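Local coordinates for TATA-box-binding protein (Sulfolobus acidocaldarius, PDB 1MP9) that probably binds the TATA box of archaeal promoters as a general transcription factor, helping to activate genes transcribed by RNA polymerase, at residues A[114-119]-A[190-195]; A[119-124]-A[131-136]; A[32-35]-A[39-42]; A[55-60]-A[77-82]. All blocks are in the same frame, centred on the assembly; numbering follows the deposited sequence.

Contact 1. Residues A[114-119]-A[190-195]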
loop_
_atom_site.group_PDB
_atom_site.type_symbol
_atom_site.label_atom_id
_atom_site.label_comp_id
_atom_site.label_asym_id
_atom_site.label_seq_id
_atom_site.Cartn_x
_atom_site.Cartn_y
_atom_site.Cartn_z
ATOM N N ASN A 114 -13.044 2.105 10.581
ATOM C CA ASN A 114 -13.403 0.919 11.336
ATOM C C ASN A 114 -14.620 0.383 10.624
ATOM O O ASN A 114 -15.683 1.022 10.663
ATOM C CB ASN A 114 -13.825 1.261 12.746
ATOM C CG ASN A 114 -12.945 0.636 13.768
ATOM O OD1 ASN A 114 -11.740 0.975 13.875
ATOM N ND2 ASN A 114 -13.515 -0.297 14.545
ATOM N N LEU A 115 -14.494 -0.785 10.006
ATOM C CA LEU A 115 -15.631 -1.368 9.291
ATOM C C LEU A 115 -16.584 -2.033 10.268
ATOM O O LEU A 115 -17.716 -2.286 9.924
ATOM C CB LEU A 115 -15.173 -2.419 8.283
ATOM C CG LEU A 115 -14.318 -1.911 7.123
ATOM C CD1 LEU A 115 -13.894 -3.108 6.263
ATOM C CD2 LEU A 115 -15.109 -0.925 6.289
ATOM N N HIS A 116 -16.117 -2.322 11.479
ATOM C CA HIS A 116 -16.975 -2.956 12.498
ATOM C C HIS A 116 -17.483 -4.334 12.154
ATOM O O HIS A 116 -18.608 -4.723 12.491
ATOM C CB HIS A 116 -18.140 -2.039 12.855
ATOM C CG HIS A 116 -17.740 -0.922 13.757
ATOM N ND1 HIS A 116 -17.555 -1.101 15.108
ATOM C CD2 HIS A 116 -17.366 0.353 13.490
ATOM C CE1 HIS A 116 -17.080 0.013 15.639
ATOM N NE2 HIS A 116 -16.953 0.911 14.677
ATOM N N VAL A 117 -16.634 -5.078 11.460
ATOM C CA VAL A 117 -16.921 -6.451 11.098
ATOM C C VAL A 117 -15.553 -7.061 11.026
ATOM O O VAL A 117 -14.584 -6.346 10.849
ATOM C CB VAL A 117 -17.531 -6.580 9.668
ATOM C CG1 VAL A 117 -18.832 -5.879 9.612
ATOM C CG2 VAL A 117 -16.516 -6.015 8.605
ATOM N N ILE A 118 -15.473 -8.374 11.150
ATOM C CA ILE A 118 -14.209 -9.058 11.007
ATOM C C ILE A 118 -14.041 -9.349 9.508
ATOM O O ILE A 118 -15.007 -9.686 8.844
ATOM C CB ILE A 118 -14.218 -10.391 11.803
ATOM C CG1 ILE A 118 -13.944 -10.078 13.284
ATOM C CG2 ILE A 118 -13.194 -11.384 11.253
ATOM C CD1 ILE A 118 -13.965 -11.340 14.203
ATOM N N VAL A 119 -12.820 -9.219 8.992
ATOM C CA VAL A 119 -12.570 -9.472 7.575
ATOM C C VAL A 119 -11.789 -10.757 7.386
ATOM O O VAL A 119 -10.777 -10.964 8.030
ATOM C CB VAL A 119 -11.775 -8.286 6.950
ATOM C CG1 VAL A 119 -11.662 -8.453 5.402
ATOM C CG2 VAL A 119 -12.504 -6.969 7.303
ATOM N N PRO A 190 -20.060 -10.036 10.836
ATOM C CA PRO A 190 -20.478 -8.930 11.710
ATOM C C PRO A 190 -20.587 -9.404 13.169
ATOM O O PRO A 190 -21.685 -9.536 13.719
ATOM C CB PRO A 190 -21.805 -8.512 11.096
ATOM C CG PRO A 190 -22.400 -9.868 10.655
ATOM C CD PRO A 190 -21.204 -10.643 10.122
ATOM N N VAL A 191 -19.428 -9.642 13.785
ATOM C CA VAL A 191 -19.380 -10.162 15.159
ATOM C C VAL A 191 -19.969 -9.286 16.239
ATOM O O VAL A 191 -20.182 -9.752 17.363
ATOM C CB VAL A 191 -17.925 -10.532 15.589
ATOM C CG1 VAL A 191 -16.984 -9.349 15.413
ATOM C CG2 VAL A 191 -17.923 -10.979 17.064
ATOM N N GLU A 192 -20.229 -8.018 15.933
ATOM C CA GLU A 192 -20.786 -7.130 16.947
ATOM C C GLU A 192 -22.322 -7.269 17.007
ATOM O O GLU A 192 -22.988 -6.661 17.842
ATOM C CB GLU A 192 -20.394 -5.686 16.662
ATOM C CG GLU A 192 -18.868 -5.435 16.675
ATOM C CD GLU A 192 -18.493 -3.993 16.316
ATOM O OE1 GLU A 192 -19.370 -3.125 16.350
ATOM O OE2 GLU A 192 -17.325 -3.721 15.998
ATOM N N GLU A 193 -22.856 -8.094 16.115
ATOM C CA GLU A 193 -24.287 -8.325 16.031
ATOM C C GLU A 193 -24.586 -9.704 16.632
ATOM O O GLU A 193 -23.672 -10.556 16.783
ATOM C CB GLU A 193 -24.721 -8.296 14.549
ATOM C CG GLU A 193 -24.386 -6.979 13.831
ATOM C CD GLU A 193 -25.174 -5.787 14.365
ATOM O OE1 GLU A 193 -26.096 -6.010 15.179
ATOM O OE2 GLU A 193 -24.885 -4.621 13.972
ATOM N N GLU A 194 -25.853 -9.937 16.966
ATOM C CA GLU A 194 -26.222 -11.227 17.528
ATOM C C GLU A 194 -26.180 -12.282 16.448
ATOM O O GLU A 194 -26.193 -11.963 15.258
ATOM C CB GLU A 194 -27.590 -11.178 18.169
ATOM C CG GLU A 194 -27.609 -10.347 19.450
ATOM C CD GLU A 194 -29.013 -10.311 20.042
ATOM O OE1 GLU A 194 -29.904 -9.765 19.338
ATOM O OE2 GLU A 194 -29.213 -10.838 21.173
ATOM N N GLU A 195 -26.120 -13.537 16.863
ATOM C CA GLU A 195 -26.014 -14.615 15.903
ATOM C C GLU A 195 -27.253 -15.485 15.746
ATOM O O GLU A 195 -28.122 -15.536 16.635
ATOM C CB GLU A 195 -24.846 -15.493 16.287
ATOM C CG GLU A 195 -25.163 -16.415 17.422
ATOM C CD GLU A 195 -23.993 -16.518 18.354
ATOM O OE1 GLU A 195 -22.863 -16.232 17.869
ATOM O OE2 GLU A 195 -24.208 -16.875 19.548
HETATM O O HOH W 1 -20.352 -6.352 13.509
#
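His116 ND1 gives its hydrogen to the carboxylate of Glu192, and both carboxylate oxygens share the grip unequally. The main bond runs from His116 ND1 to Glu192 OE2 at 2.8 Å and uses the syn lone pair of OE2; OE1 adds a weak second bond at 3.0 Å. The carboxylate stands almost perpendicular to the imidazole, the two planes being 89° apart, and OE2 lies 19° out of the ring plane. Beyond CG the Glu192 chain is fully extended (chi2 177°), which carries the acid across to the ring edge, while Asn114 ND2 sits 3.6 Å above one ring face, toward the rim. Were the ring also protonated at NE2, the pair would probably gain the attraction of opposite charges. A water ties the same two residues through their backbones, donating to His116 O at 2.6 Å and accepting from Glu192 N at 2.9 Å. Were His116 replaced by an alanine, the Glu192 carboxylate would probably lose its mate and be free to swing, with the backbone water bridge the main polar link remaining. Farther along, Ile118 CG1 meets Val191 CG1 at 3.8 Å, and Val117 rests loosely on Pro190. The contact continues a small antiparallel ladder that pairs strand 118-119, early in the second TBP repeat, with strand 188-189, which follows that repeat; the type I turn Pro190-Glu193 comes directly after it.

Contact 2. Residues A[119-124]-A[131-136]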
loop_
_atom_site.group_PDB
_atom_site.type_symbol
_atom_site.label_atom_id
_atom_site.label_comp_id
_atom_site.label_asym_id
_atom_site.label_seq_id
_atom_site.Cartn_x
_atom_site.Cartn_y
_atom_site.Cartn_z
ATOM N N VAL A 119 -12.820 -9.219 8.992
ATOM C CA VAL A 119 -12.570 -9.472 7.575
ATOM C C VAL A 119 -11.789 -10.757 7.386
ATOM O O VAL A 119 -10.777 -10.964 8.030
ATOM C CB VAL A 119 -11.775 -8.286 6.950
ATOM C CG1 VAL A 119 -11.662 -8.453 5.402
ATOM C CG2 VAL A 119 -12.504 -6.969 7.303
ATOM N N ASN A 120 -12.269 -11.647 6.527
ATOM C CA ASN A 120 -11.518 -12.867 6.280
ATOM C C ASN A 120 -10.503 -12.495 5.175
ATOM O O ASN A 120 -10.833 -12.508 3.984
ATOM C CB ASN A 120 -12.462 -14.002 5.811
ATOM C CG ASN A 120 -11.738 -15.342 5.649
ATOM O OD1 ASN A 120 -10.547 -15.378 5.460
ATOM N ND2 ASN A 120 -12.471 -16.433 5.721
ATOM N N LEU A 121 -9.270 -12.184 5.568
ATOM C CA LEU A 121 -8.249 -11.769 4.599
ATOM C C LEU A 121 -7.785 -12.876 3.635
ATOM O O LEU A 121 -7.569 -12.608 2.438
ATOM C CB LEU A 121 -7.051 -11.180 5.339
ATOM C CG LEU A 121 -7.358 -10.001 6.278
ATOM C CD1 LEU A 121 -6.072 -9.526 6.902
ATOM C CD2 LEU A 121 -8.029 -8.864 5.506
ATOM N N ASP A 122 -7.649 -14.102 4.158
ATOM C CA ASP A 122 -7.241 -15.267 3.350
ATOM C C ASP A 122 -8.246 -15.445 2.220
ATOM O O ASP A 122 -7.865 -15.696 1.073
ATOM C CB ASP A 122 -7.245 -16.562 4.179
ATOM C CG ASP A 122 -6.067 -16.666 5.151
ATOM O OD1 ASP A 122 -4.899 -16.731 4.714
ATOM O OD2 ASP A 122 -6.308 -16.716 6.373
ATOM N N LYS A 123 -9.531 -15.307 2.544
ATOM C CA LYS A 123 -10.569 -15.470 1.543
ATOM C C LYS A 123 -10.648 -14.294 0.593
ATOM O O LYS A 123 -10.778 -14.490 -0.623
ATOM C CB LYS A 123 -11.927 -15.680 2.199
ATOM C CG LYS A 123 -13.043 -15.976 1.204
ATOM C CD LYS A 123 -14.351 -16.239 1.934
ATOM C CE LYS A 123 -15.465 -16.609 0.940
ATOM N NZ LYS A 123 -16.723 -16.902 1.649
ATOM N N ALA A 124 -10.592 -13.076 1.140
ATOM C CA ALA A 124 -10.643 -11.874 0.327
ATOM C C ALA A 124 -9.438 -11.809 -0.639
ATOM O O ALA A 124 -9.571 -11.360 -1.796
ATOM C CB ALA A 124 -10.667 -10.595 1.244
ATOM N N ASN A 131 -4.388 -7.151 -5.236
ATOM C CA ASN A 131 -4.006 -7.026 -3.837
ATOM C C ASN A 131 -2.836 -7.878 -3.405
ATOM O O ASN A 131 -2.414 -8.817 -4.092
ATOM C CB ASN A 131 -5.194 -7.400 -2.947
ATOM C CG ASN A 131 -5.419 -8.903 -2.884
ATOM O OD1 ASN A 131 -6.247 -9.464 -3.618
ATOM N ND2 ASN A 131 -4.665 -9.572 -2.025
ATOM N N MET A 132 -2.334 -7.543 -2.224
ATOM C CA MET A 132 -1.281 -8.308 -1.597
ATOM C C MET A 132 -1.751 -8.798 -0.221
ATOM O O MET A 132 -2.243 -8.011 0.595
ATOM C CB MET A 132 -0.012 -7.470 -1.356
ATOM C CG MET A 132 1.029 -8.258 -0.513
ATOM S SD MET A 132 2.454 -7.264 0.020
ATOM C CE MET A 132 1.914 -6.598 1.547
ATOM N N TYR A 133 -1.632 -10.099 0.013
ATOM C CA TYR A 133 -1.897 -10.635 1.329
ATOM C C TYR A 133 -0.816 -11.657 1.592
ATOM O O TYR A 133 -0.903 -12.816 1.187
ATOM C CB TYR A 133 -3.296 -11.243 1.502
ATOM C CG TYR A 133 -3.515 -11.706 2.951
ATOM C CD1 TYR A 133 -3.210 -10.851 4.022
ATOM C CD2 TYR A 133 -3.929 -13.018 3.251
ATOM C CE1 TYR A 133 -3.289 -11.283 5.355
ATOM C CE2 TYR A 133 -4.020 -13.464 4.586
ATOM C CZ TYR A 133 -3.691 -12.590 5.624
ATOM O OH TYR A 133 -3.710 -13.000 6.938
ATOM N N GLU A 134 0.229 -11.207 2.268
ATOM C CA GLU A 134 1.388 -12.071 2.574
ATOM C C GLU A 134 1.615 -11.798 4.069
ATOM O O GLU A 134 2.459 -10.985 4.454
ATOM C CB GLU A 134 2.561 -11.596 1.716
ATOM C CG GLU A 134 3.799 -12.424 1.824
ATOM C CD GLU A 134 3.654 -13.760 1.155
ATOM O OE1 GLU A 134 2.602 -14.015 0.513
ATOM O OE2 GLU A 134 4.609 -14.553 1.274
ATOM N N PRO A 135 0.843 -12.474 4.923
ATOM C CA PRO A 135 0.935 -12.280 6.378
ATOM C C PRO A 135 2.297 -12.327 7.031
ATOM O O PRO A 135 2.520 -11.660 8.030
ATOM C CB PRO A 135 -0.064 -13.297 6.941
ATOM C CG PRO A 135 -0.198 -14.328 5.848
ATOM C CD PRO A 135 -0.131 -13.526 4.580
ATOM N N GLU A 136 3.209 -13.099 6.475
ATOM C CA GLU A 136 4.549 -13.154 7.033
ATOM C C GLU A 136 5.311 -11.866 6.700
ATOM O O GLU A 136 6.348 -11.604 7.293
ATOM C CB GLU A 136 5.316 -14.373 6.494
ATOM C CG GLU A 136 4.874 -15.715 7.075
ATOM C CD GLU A 136 5.855 -16.295 8.121
ATOM O OE1 GLU A 136 7.085 -16.392 7.825
ATOM O OE2 GLU A 136 5.391 -16.665 9.233
#
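Tyr133 presents a ring clasped on both faces and at one edge. Leu121 CB lies over one face, 3.7 Å from the ring centroid and only 14° off its normal, a CH-pi contact; Pro135 CD covers the opposite face, 3.7 Å above the plane and over its centre. At the edge Asp122 OD1 comes in plane to Tyr133 CE2 at 3.4 Å, its carboxylate turned 76° from the ring, so that the acid faces the weakly positive C-H rim. Leu121 CD1 extends the hold to Tyr133 CE1 at 3.6 Å. A chi1 of -177° swings the tyrosine ring away from its own backbone N, toward the first turn of helix 121-127. That turn is fixed by Asn120, the N-cap, whose OD1 accepts from Lys123 N at 3.1 Å. Loss of the ring to a serine here is likely to deprive Leu121 and Pro135 of their common flat partner and open a gap between the helix and segment 131-136. Lys123 NZ, on another side of the helix, bonds Asp186 O of its own chain and Gln46 O of the second subunit. Such packing joins the short helix 121-127 to segment 131-136, which begins on the outermost strand of the curved antiparallel sheet within this chain, in the second TBP repeat.

Contact 3. Residues A[32-35]-A[39-42]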
loop_
_atom_site.group_PDB
_atom_site.type_symbol
_atom_site.label_atom_id
_atom_site.label_comp_id
_atom_site.label_asym_id
_atom_site.label_seq_id
_atom_site.Cartn_x
_atom_site.Cartn_y
_atom_site.Cartn_z
ATOM N N ALA A 32 17.530 34.383 5.841
ATOM C CA ALA A 32 16.950 35.621 6.371
ATOM C C ALA A 32 15.707 35.314 7.195
ATOM O O ALA A 32 15.524 35.867 8.280
ATOM C CB ALA A 32 16.597 36.594 5.200
ATOM N N MET A 33 14.874 34.396 6.706
ATOM C CA MET A 33 13.649 34.067 7.425
ATOM C C MET A 33 13.934 33.417 8.768
ATOM O O MET A 33 13.306 33.757 9.765
ATOM C CB MET A 33 12.745 33.162 6.573
ATOM C CG MET A 33 11.411 32.864 7.220
ATOM S SD MET A 33 10.394 31.804 6.187
ATOM C CE MET A 33 9.762 32.899 4.945
ATOM N N GLU A 34 14.894 32.494 8.807
ATOM C CA GLU A 34 15.249 31.823 10.063
ATOM C C GLU A 34 15.687 32.848 11.103
ATOM O O GLU A 34 15.315 32.755 12.280
ATOM C CB GLU A 34 16.384 30.835 9.824
ATOM C CG GLU A 34 16.736 29.956 11.004
ATOM C CD GLU A 34 17.601 30.645 12.037
ATOM O OE1 GLU A 34 18.524 31.405 11.653
ATOM O OE2 GLU A 34 17.371 30.411 13.246
ATOM N N ARG A 35 16.488 33.821 10.675
ATOM C CA ARG A 35 16.957 34.857 11.595
ATOM C C ARG A 35 15.812 35.780 12.005
ATOM O O ARG A 35 15.740 36.206 13.156
ATOM C CB ARG A 35 18.100 35.693 10.968
ATOM C CG ARG A 35 19.397 34.914 10.690
ATOM C CD ARG A 35 20.521 35.830 10.153
ATOM N NE ARG A 35 20.885 36.841 11.140
ATOM C CZ ARG A 35 21.729 36.628 12.145
ATOM N NH1 ARG A 35 22.312 35.443 12.289
ATOM N NH2 ARG A 35 21.962 37.590 13.033
ATOM N N ASN A 39 12.397 30.899 16.784
ATOM C CA ASN A 39 12.225 29.472 16.964
ATOM C C ASN A 39 11.866 28.609 15.754
ATOM O O ASN A 39 11.012 27.726 15.858
ATOM C CB ASN A 39 11.208 29.241 18.088
ATOM C CG ASN A 39 11.602 29.958 19.386
ATOM O OD1 ASN A 39 12.630 29.643 20.015
ATOM N ND2 ASN A 39 10.799 30.936 19.778
ATOM N N VAL A 40 12.490 28.863 14.612
ATOM C CA VAL A 40 12.252 28.026 13.445
ATOM C C VAL A 40 13.595 27.385 13.142
ATOM O O VAL A 40 14.627 27.791 13.674
ATOM C CB VAL A 40 11.764 28.822 12.200
ATOM C CG1 VAL A 40 10.364 29.394 12.464
ATOM C CG2 VAL A 40 12.779 29.927 11.823
ATOM N N GLU A 41 13.605 26.388 12.281
ATOM C CA GLU A 41 14.852 25.733 11.977
ATOM C C GLU A 41 15.173 25.719 10.492
ATOM O O GLU A 41 14.292 25.451 9.654
ATOM C CB GLU A 41 14.794 24.309 12.506
ATOM C CG GLU A 41 16.103 23.575 12.414
ATOM C CD GLU A 41 16.089 22.312 13.248
ATOM O OE1 GLU A 41 15.293 21.396 12.991
ATOM O OE2 GLU A 41 16.964 22.256 14.270
ATOM N N TYR A 42 16.438 25.989 10.168
ATOM C CA TYR A 42 16.878 25.978 8.780
ATOM C C TYR A 42 18.327 25.583 8.683
ATOM O O TYR A 42 19.206 26.345 9.050
ATOM C CB TYR A 42 16.700 27.342 8.118
ATOM C CG TYR A 42 17.168 27.359 6.677
ATOM C CD1 TYR A 42 16.679 26.427 5.751
ATOM C CD2 TYR A 42 18.110 28.298 6.239
ATOM C CE1 TYR A 42 17.123 26.433 4.433
ATOM C CE2 TYR A 42 18.562 28.316 4.914
ATOM C CZ TYR A 42 18.068 27.383 4.023
ATOM O OH TYR A 42 18.525 27.386 2.731
HETATM O O HOH W 2 14.826 31.061 14.210
#
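Val40 CG2 presses against the backbone of helix 30-36, reaching Glu34 CA at 3.6 Å and, less closely, Glu34 CG at 4.0 Å. The valine thus rests on the root of the glutamate rather than on its acid group. Two residues on, Tyr42 offers CB instead of its ring: this methylene lies 3.9 Å from Glu34 CG, while the aromatic group leads off along the helix. Glu34 CG thus touches both residues, which approach it from directions about a right angle apart. This CG stands anti to the backbone nitrogen (chi1 -173°), and a bend at chi2 (-80°) turns the carboxylate along the helix, toward its C-terminal end.

A water fills the polar margin of the contact, donating to Glu34 O at 2.6 Å and accepting from Val40 N at 3.2 Å, so backbone groups near the end of the helix and in the returning chain are coupled without a direct bond. The unit belongs to the first TBP repeat, where the short helix is followed by a segment that runs beside strand 50-54 and leads into the loop known in this family as a stirrup.

In the second shell, Leu50 of strand 50-54 packs against Met33, Glu34 and Val40 together, and Phe52 of the same strand also meets Val40. Backbone bonding of Glu41 with Ile51 holds the segment beside that strand. The Tyr42 ring is positioned by an edge-to-face contact with Tyr31, and at the helix start Asp29 OD1 bonds Ala32 N.

Contact 4. Residues A[55-60]-A[77-82]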
loop_
_atom_site.group_PDB
_atom_site.type_symbol
_atom_site.label_atom_id
_atom_site.label_comp_id
_atom_site.label_asym_id
_atom_site.label_seq_id
_atom_site.Cartn_x
_atom_site.Cartn_y
_atom_site.Cartn_z
ATOM N N GLU A 55 2.238 24.896 17.703
ATOM C CA GLU A 55 1.842 24.014 18.778
ATOM C C GLU A 55 0.349 24.153 18.979
ATOM O O GLU A 55 -0.215 25.216 18.736
ATOM C CB GLU A 55 2.592 24.382 20.050
ATOM C CG GLU A 55 2.753 23.212 20.970
ATOM C CD GLU A 55 3.216 21.981 20.224
ATOM O OE1 GLU A 55 4.242 22.063 19.514
ATOM O OE2 GLU A 55 2.550 20.929 20.347
ATOM N N SER A 56 -0.284 23.065 19.392
ATOM C CA SER A 56 -1.728 23.038 19.637
ATOM C C SER A 56 -2.541 23.990 18.750
ATOM O O SER A 56 -2.712 25.167 19.081
ATOM C CB SER A 56 -2.012 23.377 21.100
ATOM O OG SER A 56 -1.725 24.743 21.350
ATOM N N PRO A 57 -3.058 23.484 17.620
ATOM C CA PRO A 57 -2.860 22.086 17.236
ATOM C C PRO A 57 -1.432 21.881 16.725
ATOM O O PRO A 57 -0.770 22.832 16.303
ATOM C CB PRO A 57 -3.927 21.869 16.167
ATOM C CG PRO A 57 -4.032 23.208 15.515
ATOM C CD PRO A 57 -3.950 24.180 16.673
ATOM N N LYS A 58 -0.959 20.644 16.801
ATOM C CA LYS A 58 0.379 20.313 16.361
ATOM C C LYS A 58 0.395 20.373 14.835
ATOM O O LYS A 58 -0.245 19.568 14.154
ATOM C CB LYS A 58 0.766 18.915 16.859
ATOM C CG LYS A 58 2.219 18.505 16.604
ATOM C CD LYS A 58 2.527 17.143 17.239
ATOM C CE LYS A 58 2.544 17.224 18.775
ATOM N NZ LYS A 58 2.404 15.885 19.444
ATOM N N ILE A 59 1.105 21.352 14.300
ATOM C CA ILE A 59 1.198 21.502 12.858
ATOM C C ILE A 59 2.632 21.785 12.463
ATOM O O ILE A 59 3.337 22.494 13.187
ATOM C CB ILE A 59 0.363 22.692 12.358
ATOM C CG1 ILE A 59 -1.103 22.502 12.738
ATOM C CG2 ILE A 59 0.490 22.810 10.842
ATOM C CD1 ILE A 59 -1.775 21.390 11.982
ATOM N N THR A 60 3.076 21.212 11.346
ATOM C CA THR A 60 4.415 21.513 10.887
ATOM C C THR A 60 4.319 22.104 9.503
ATOM O O THR A 60 3.547 21.655 8.661
ATOM C CB THR A 60 5.334 20.295 10.868
ATOM O OG1 THR A 60 5.548 19.859 12.213
ATOM C CG2 THR A 60 6.721 20.659 10.255
ATOM N N THR A 77 -10.361 20.244 7.154
ATOM C CA THR A 77 -10.131 21.401 6.296
ATOM C C THR A 77 -10.135 22.669 7.135
ATOM O O THR A 77 -9.284 23.542 6.954
ATOM C CB THR A 77 -11.212 21.545 5.202
ATOM O OG1 THR A 77 -12.483 21.749 5.823
ATOM C CG2 THR A 77 -11.266 20.307 4.328
ATOM N N ASP A 78 -11.081 22.782 8.062
ATOM C CA ASP A 78 -11.121 23.970 8.914
ATOM C C ASP A 78 -9.822 24.131 9.682
ATOM O O ASP A 78 -9.279 25.250 9.804
ATOM C CB ASP A 78 -12.285 23.899 9.901
ATOM C CG ASP A 78 -13.595 24.181 9.240
ATOM O OD1 ASP A 78 -13.629 25.125 8.420
ATOM O OD2 ASP A 78 -14.584 23.472 9.523
ATOM N N GLU A 79 -9.319 23.012 10.191
ATOM C CA GLU A 79 -8.078 23.028 10.941
ATOM C C GLU A 79 -6.927 23.465 10.027
ATOM O O GLU A 79 -6.046 24.237 10.434
ATOM C CB GLU A 79 -7.784 21.641 11.509
ATOM C CG GLU A 79 -7.129 21.670 12.896
ATOM C CD GLU A 79 -6.282 20.428 13.186
ATOM O OE1 GLU A 79 -6.820 19.290 13.136
ATOM O OE2 GLU A 79 -5.070 20.605 13.462
ATOM N N LEU A 80 -6.935 22.958 8.800
ATOM C CA LEU A 80 -5.908 23.292 7.835
ATOM C C LEU A 80 -5.904 24.794 7.557
ATOM O O LEU A 80 -4.857 25.430 7.590
ATOM C CB LEU A 80 -6.158 22.545 6.522
ATOM C CG LEU A 80 -5.236 22.893 5.350
ATOM C CD1 LEU A 80 -3.808 22.630 5.726
ATOM C CD2 LEU A 80 -5.613 22.061 4.124
ATOM N N ILE A 81 -7.081 25.342 7.259
ATOM C CA ILE A 81 -7.210 26.766 6.965
ATOM C C ILE A 81 -6.770 27.634 8.122
ATOM O O ILE A 81 -6.058 28.620 7.924
ATOM C CB ILE A 81 -8.667 27.111 6.544
ATOM C CG1 ILE A 81 -8.939 26.488 5.177
ATOM C CG2 ILE A 81 -8.872 28.642 6.478
ATOM C CD1 ILE A 81 -10.340 26.598 4.693
ATOM N N LYS A 82 -7.153 27.277 9.342
ATOM C CA LYS A 82 -6.757 28.094 10.484
ATOM C C LYS A 82 -5.256 28.056 10.651
ATOM O O LYS A 82 -4.632 29.061 10.972
ATOM C CB LYS A 82 -7.421 27.616 11.773
ATOM C CG LYS A 82 -8.936 27.761 11.784
ATOM C CD LYS A 82 -9.507 27.335 13.132
ATOM C CE LYS A 82 -10.962 26.887 12.997
ATOM N NZ LYS A 82 -11.630 26.847 14.335
#
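Glu79 reaches from helix 77-93 toward Pro57 and Ile59. Its CB leaves the helix at a slant to the opposing segment, and with chi1 at -144°, short of fully anti, the chain runs out nearly straight; CB and CG act as a spacer that brings the acid to the turn. At CD the first touch comes, 4.1 Å from Pro57 CB. The tip then divides. OE2 lies against carbon alone on this side of the contact: it is 3.2 Å from Pro57 CB, 3.5 Å from Pro57 CG and 3.7 Å from Ile59 CD1. OE1 instead accepts from Lys75 N, just ahead of the helix, a bond that restrains the carboxylate's rotation, consistent with the other oxygen being turned to the proline, while Ser76 OG bonds Glu79 N, so the residue is held at both its backbone and its end. On the other side, the peptide before Pro57 is cis, which turns the chain sharply before Ile59 enters strand 59-63. A second tie between turn and helix comes from Arg86 NH1 bonding Glu55 O. Here a connection between neighbouring antiparallel strands, 50-54 and 59-63, leans on the first turns of the long helix, as in the TBP fold, where the long helix of each repeat lies across the convex back of the saddle-shaped sheet.

Contacts 2 and 3 are counterparts in the two repeats, which are offset by 91 residues: each joins a short helix to the segment after it, and Tyr133 occupies the place of Tyr42. Their centres lie 48 Å apart on opposite sides of the chain's centre, as befits the two ends of a saddle. Contact 4 shares the first repeat with contact 3, centres 20 Å apart, without touching it. The segments of contacts 1 and 2 overlap at Val119, and strand 118-119 is followed in the chain by helix 121-127; contact 2 is nested within the loop contact 1 closes. Contacts 2 and 4 reach the same sheet, whose concave face grips DNA in this family.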